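Side-chain contacts in TENA/THI-4 protein (Shewanella denitrificans OS217, PDB 3DDE), which is of unknown function, though its heme oxygenase-like fold and its family suggest that it may be an oxidoreductase: residues Ala85-Met90 against Ile169-Ile174; Trp139-Tyr144 against Ala176-Glu181. All blocks are in the same frame, centred on the assembly; numbering follows the deposited sequence.

Interaction 1: Ala85-Met90 against Ile169-Ile174; sequences AGHELM and IAHSKI
His-87 and Met-90 reach across to Ala-170 and His-171, joining the turn and first residues leading into helix 88-97 to helix 166-189, in an all-helical, heme oxygenase-like fold. Residues 85-90 run from the turn after helix 71-84 into the start of helix 88-97. The turn begins at Ala-85, which packs on Phe-78 of the second subunit. Gly-86 follows with a positive phi, which favours glycine. Leu-89 N donates a backbone hydrogen bond to Gly-86 O (2.7 Å).

His-87 and Met-90 each have two deposited conformers, and the contacts described hold for one of them. The CB of His-87 is directed toward helix 166-189. With CG anti to the backbone N (chi1 -173°), the ring reaches Ala-170 and His-171. His-87 CE1 lies 4.1 Å from Ala-170 CB, which sits at the ring edge. His-87 NE2 lies 3.9 Å from His-171 CD2 and near the plane of the His-171 ring. The two imidazoles meet rim to rim, with planes 23° apart, and neither lies over the other. His-87 also meets the ring of Phe-167, one turn earlier in helix 166-189.

Glu-88 turns instead to Tyr-49 and Thr-52 of helix 38-52. Met-90, a selenomethionine, bends at chi3 (78°) and lays its last two atoms against Ala-170. SE and CE of Met-90 both lie 3.6 Å from Ala-170 CB.

Interaction 2: Trp139-Tyr144 against Ala176-Glu181; sequences WAENVY and AKHAEE
Glu-141, in the last turn of helix 134-141, sets CG anti to its own carbonyl carbon (chi1 -62°) and then bends at chi2 (-63°). This folded chain brings its carboxylate to the CB of His-178 in helix 166-189. The result is a helix-helix packing contact at the C-terminal end of helix 134-141. Glu-141 OE1 comes to 3.3 Å from His-178 CB, and Glu-141 CD to 3.7 Å from the same atom. The carboxylate therefore meets the root of the histidine and not its nitrogens. Glu-141 OE1 and His-178 ND1 stay 5.4 Å apart, too far for a direct salt bridge. The carboxylate and ring planes are 41° apart.

The base of the glutamate makes the apolar half of the contact. Glu-141 CB packs 3.7 Å from Ala-179 CA and 3.9 Å from Ala-179 CB. The CA atoms of Glu-141 and Ala-179 are 5.0 Å apart, an approach that the small Ala-179 side chain probably permits. With an alanine in place of Glu-141 the carboxylate is gone, and a gap is likely to open beside His-178 CB.

The His-178 ring is buried and meets His-80 edge-to-face. Within its own helix, Glu-181 OE1 lies 3.9 Å above one ring face, offset toward the rim. Glu-141 also touches Asp-175 and Val-182. Trp-139 packs on helices 7-24 and 193-223, and its NE1 is hydrogen-bonded to Ser-206 OG. Helix 134-141 is thus held among three other helices.

Overall arrangement
The two interactions share helix 166-189, and their centres are 12 Å apart. Interaction 1 uses an earlier part of that helix, residues 169-174, and interaction 2 the part that follows, 176-181. Their first partners come in the same order, 85-90 and then 139-144, so the contacts cross along the chain. Helix 166-189 thus meets the turn and start of helix 88-97 at one site and the end of helix 134-141 at the next. The sites also touch directly: His-171 packs on Ala-140 and Val-143, and Ser-172 packs on Tyr-144. All four segments lie within the region that resembles iron-containing redox enzymes, and together they tie distant parts of the sequence into one helical fold.

Interaction 1: Ala85-Met90 against Ile169-Ile174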
loop_
_atom_site.group_PDB
_atom_site.type_symbol
_atom_site.label_atom_id
_atom_site.label_comp_id
_atom_site.label_asym_id
_atom_site.label_seq_id
_atom_site.Cartn_x
_atom_site.Cartn_y
_atom_site.Cartn_z
ATOM N N ALA A 85 0.464 16.644 12.172
ATOM C CA ALA A 85 0.627 17.216 10.829
ATOM C C ALA A 85 1.304 18.592 10.852
ATOM O O ALA A 85 0.887 19.500 11.584
ATOM C CB ALA A 85 -0.696 17.264 10.067
ATOM N N GLY A 86 2.378 18.709 10.067
ATOM C CA GLY A 86 3.150 19.939 9.950
ATOM C C GLY A 86 4.214 20.191 11.017
ATOM O O GLY A 86 5.011 21.128 10.880
ATOM N N HIS A 87 4.252 19.356 12.056
ATOM C CA HIS A 87 5.213 19.495 13.155
ATOM C C HIS A 87 6.650 19.691 12.648
ATOM O O HIS A 87 7.453 20.362 13.302
ATOM C CB HIS A 87 5.103 18.276 14.088
ATOM C CG HIS A 87 5.919 18.377 15.341
ATOM N ND1 HIS A 87 5.753 19.389 16.261
ATOM C CD2 HIS A 87 6.857 17.550 15.860
ATOM C CE1 HIS A 87 6.586 19.207 17.270
ATOM N NE2 HIS A 87 7.262 18.094 17.054
ATOM N N GLU A 88 6.971 19.111 11.486
ATOM C CA GLU A 88 8.311 19.270 10.902
ATOM C C GLU A 88 8.617 20.744 10.564
ATOM O O GLU A 88 9.773 21.163 10.528
ATOM C CB GLU A 88 8.523 18.372 9.656
ATOM C CG GLU A 88 7.874 18.799 8.305
ATOM C CD GLU A 88 6.375 18.545 8.219
ATOM O OE1 GLU A 88 5.818 17.953 9.168
ATOM O OE2 GLU A 88 5.753 18.944 7.195
ATOM N N LEU A 89 7.585 21.537 10.318
ATOM C CA LEU A 89 7.800 22.949 9.999
ATOM C C LEU A 89 8.472 23.686 11.152
ATOM O O LEU A 89 9.233 24.611 10.913
ATOM C CB LEU A 89 6.495 23.628 9.565
ATOM C CG LEU A 89 5.950 23.082 8.242
ATOM C CD1 LEU A 89 4.622 23.719 7.889
ATOM C CD2 LEU A 89 6.958 23.304 7.126
HETATM N N MSE A 90 8.225 23.242 12.384
HETATM C CA MSE A 90 8.854 23.834 13.573
HETATM C C MSE A 90 10.366 23.615 13.562
HETATM O O MSE A 90 11.119 24.466 14.012
HETATM C CB MSE A 90 8.260 23.261 14.865
HETATM C CG MSE A 90 6.749 23.430 14.998
HETATM SE SE MSE A 90 6.103 22.915 16.766
HETATM C CE MSE A 90 6.634 24.525 17.775
ATOM N N ILE A 169 10.215 22.986 22.279
ATOM C CA ILE A 169 9.380 23.792 23.209
ATOM C C ILE A 169 7.906 23.366 23.109
ATOM O O ILE A 169 7.148 23.485 24.070
ATOM C CB ILE A 169 9.545 25.314 22.962
ATOM C CG1 ILE A 169 10.880 25.810 23.531
ATOM C CG2 ILE A 169 8.421 26.106 23.625
ATOM C CD1 ILE A 169 10.928 25.892 25.051
ATOM N N ALA A 170 7.513 22.884 21.930
ATOM C CA ALA A 170 6.189 22.292 21.703
ATOM C C ALA A 170 6.133 20.975 22.492
ATOM O O ALA A 170 5.224 20.763 23.303
ATOM C CB ALA A 170 5.973 22.027 20.217
ATOM N N HIS A 171 7.122 20.112 22.243
ATOM C CA HIS A 171 7.290 18.826 22.955
ATOM C C HIS A 171 7.061 18.828 24.473
ATOM O O HIS A 171 6.311 18.000 24.981
ATOM C CB HIS A 171 8.694 18.239 22.689
ATOM C CG HIS A 171 8.683 17.007 21.841
ATOM N ND1 HIS A 171 9.114 15.787 22.314
ATOM C CD2 HIS A 171 8.237 16.788 20.579
ATOM C CE1 HIS A 171 8.971 14.876 21.366
ATOM N NE2 HIS A 171 8.436 15.455 20.305
ATOM N N SER A 172 7.690 19.749 25.196
ATOM C CA SER A 172 7.607 19.719 26.658
ATOM C C SER A 172 6.384 20.399 27.281
ATOM O O SER A 172 6.337 20.559 28.500
ATOM C CB SER A 172 8.884 20.301 27.261
ATOM O OG SER A 172 8.969 19.976 28.634
ATOM N N LYS A 173 5.396 20.776 26.465
ATOM C CA LYS A 173 4.182 21.443 26.961
ATOM C C LYS A 173 2.949 20.592 26.675
ATOM O O LYS A 173 2.288 20.110 27.595
ATOM C CB LYS A 173 4.031 22.827 26.322
ATOM N N ILE A 174 2.659 20.398 25.390
ATOM C CA ILE A 174 1.511 19.602 24.956
ATOM C C ILE A 174 1.914 18.127 24.683
ATOM O O ILE A 174 1.198 17.398 24.000
ATOM C CB ILE A 174 0.778 20.290 23.755
ATOM C CG1 ILE A 174 0.107 21.603 24.216
ATOM C CG2 ILE A 174 -0.310 19.400 23.167
ATOM C CD1 ILE A 174 1.054 22.670 24.745
#

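Interaction 2: Trp139-Tyr144 against Ala176-Glu181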
loop_
_atom_site.group_PDB
_atom_site.type_symbol
_atom_site.label_atom_id
_atom_site.label_comp_id
_atom_site.label_asym_id
_atom_site.label_seq_id
_atom_site.Cartn_x
_atom_site.Cartn_y
_atom_site.Cartn_z
ATOM N N TRP A 139 8.361 6.261 24.306
ATOM C CA TRP A 139 9.596 6.985 24.644
ATOM C C TRP A 139 9.603 8.350 23.955
ATOM O O TRP A 139 10.094 9.330 24.505
ATOM C CB TRP A 139 10.872 6.171 24.328
ATOM C CG TRP A 139 11.187 6.017 22.891
ATOM C CD1 TRP A 139 10.890 4.957 22.095
ATOM C CD2 TRP A 139 11.855 6.969 22.056
ATOM N NE1 TRP A 139 11.337 5.181 20.816
ATOM C CE2 TRP A 139 11.920 6.417 20.761
ATOM C CE3 TRP A 139 12.400 8.236 22.277
ATOM C CZ2 TRP A 139 12.509 7.087 19.689
ATOM C CZ3 TRP A 139 12.990 8.898 21.208
ATOM C CH2 TRP A 139 13.042 8.322 19.936
ATOM N N ALA A 140 9.044 8.423 22.757
ATOM C CA ALA A 140 9.004 9.689 22.042
ATOM C C ALA A 140 8.320 10.776 22.893
ATOM O O ALA A 140 8.774 11.923 22.888
ATOM C CB ALA A 140 8.329 9.528 20.716
ATOM N N GLU A 141 7.302 10.407 23.683
ATOM C CA GLU A 141 6.538 11.390 24.496
ATOM C C GLU A 141 7.054 11.642 25.918
ATOM O O GLU A 141 6.799 12.710 26.478
ATOM C CB GLU A 141 5.055 11.005 24.567
ATOM C CG GLU A 141 4.331 10.977 23.228
ATOM C CD GLU A 141 4.264 12.325 22.511
ATOM O OE1 GLU A 141 4.286 13.385 23.182
ATOM O OE2 GLU A 141 4.163 12.306 21.255
ATOM N N ASN A 142 7.726 10.667 26.522
ATOM C CA ASN A 142 8.327 10.850 27.844
ATOM C C ASN A 142 9.844 11.015 27.686
ATOM O O ASN A 142 10.624 10.497 28.490
ATOM C CB ASN A 142 8.001 9.658 28.745
ATOM N N VAL A 143 10.247 11.781 26.671
ATOM C CA VAL A 143 11.659 11.940 26.298
ATOM C C VAL A 143 12.345 13.143 26.929
ATOM O O VAL A 143 13.534 13.087 27.239
ATOM C CB VAL A 143 11.798 12.078 24.753
ATOM C CG1 VAL A 143 11.327 13.468 24.288
ATOM C CG2 VAL A 143 13.221 11.828 24.314
ATOM N N TYR A 144 11.585 14.219 27.120
ATOM C CA TYR A 144 12.107 15.484 27.661
ATOM C C TYR A 144 12.830 15.298 29.010
ATOM O O TYR A 144 13.771 16.023 29.314
ATOM C CB TYR A 144 10.976 16.525 27.755
ATOM C CG TYR A 144 11.450 17.946 27.966
ATOM N N ALA A 176 3.067 16.461 27.576
ATOM C CA ALA A 176 2.829 15.971 28.936
ATOM C C ALA A 176 1.385 15.447 28.946
ATOM O O ALA A 176 0.994 14.677 29.831
ATOM C CB ALA A 176 3.006 17.085 29.955
ATOM N N LYS A 177 0.603 15.909 27.960
ATOM C CA LYS A 177 -0.777 15.492 27.726
ATOM C C LYS A 177 -0.712 14.279 26.803
ATOM O O LYS A 177 -1.302 13.242 27.096
ATOM C CB LYS A 177 -1.577 16.625 27.063
ATOM C CG LYS A 177 -3.018 16.265 26.655
ATOM C CD LYS A 177 -3.664 17.365 25.810
ATOM N N HIS A 178 0.015 14.414 25.693
ATOM C CA HIS A 178 0.203 13.321 24.743
ATOM C C HIS A 178 0.815 12.082 25.412
ATOM O O HIS A 178 0.466 10.947 25.067
ATOM C CB HIS A 178 1.053 13.793 23.558
ATOM C CG HIS A 178 0.318 14.695 22.616
ATOM N ND1 HIS A 178 -0.549 15.676 23.050
ATOM C CD2 HIS A 178 0.359 14.798 21.267
ATOM C CE1 HIS A 178 -1.042 16.317 22.005
ATOM N NE2 HIS A 178 -0.505 15.804 20.910
ATOM N N ALA A 179 1.742 12.299 26.337
ATOM C CA ALA A 179 2.333 11.207 27.108
ATOM C C ALA A 179 1.247 10.478 27.906
ATOM O O ALA A 179 1.214 9.251 27.947
ATOM C CB ALA A 179 3.409 11.740 28.072
ATOM N N GLU A 180 0.372 11.240 28.557
ATOM C CA GLU A 180 -0.729 10.654 29.324
ATOM C C GLU A 180 -1.689 9.884 28.404
ATOM O O GLU A 180 -2.164 8.798 28.755
ATOM C CB GLU A 180 -1.493 11.729 30.103
ATOM N N GLU A 181 -1.946 10.447 27.221
ATOM C CA GLU A 181 -2.842 9.851 26.239
ATOM C C GLU A 181 -2.287 8.522 25.704
ATOM O O GLU A 181 -3.044 7.568 25.523
ATOM C CB GLU A 181 -3.112 10.850 25.097
ATOM C CG GLU A 181 -3.860 12.118 25.541
ATOM C CD GLU A 181 -4.119 13.128 24.410
ATOM O OE1 GLU A 181 -3.485 13.039 23.336
ATOM O OE2 GLU A 181 -4.967 14.029 24.600
#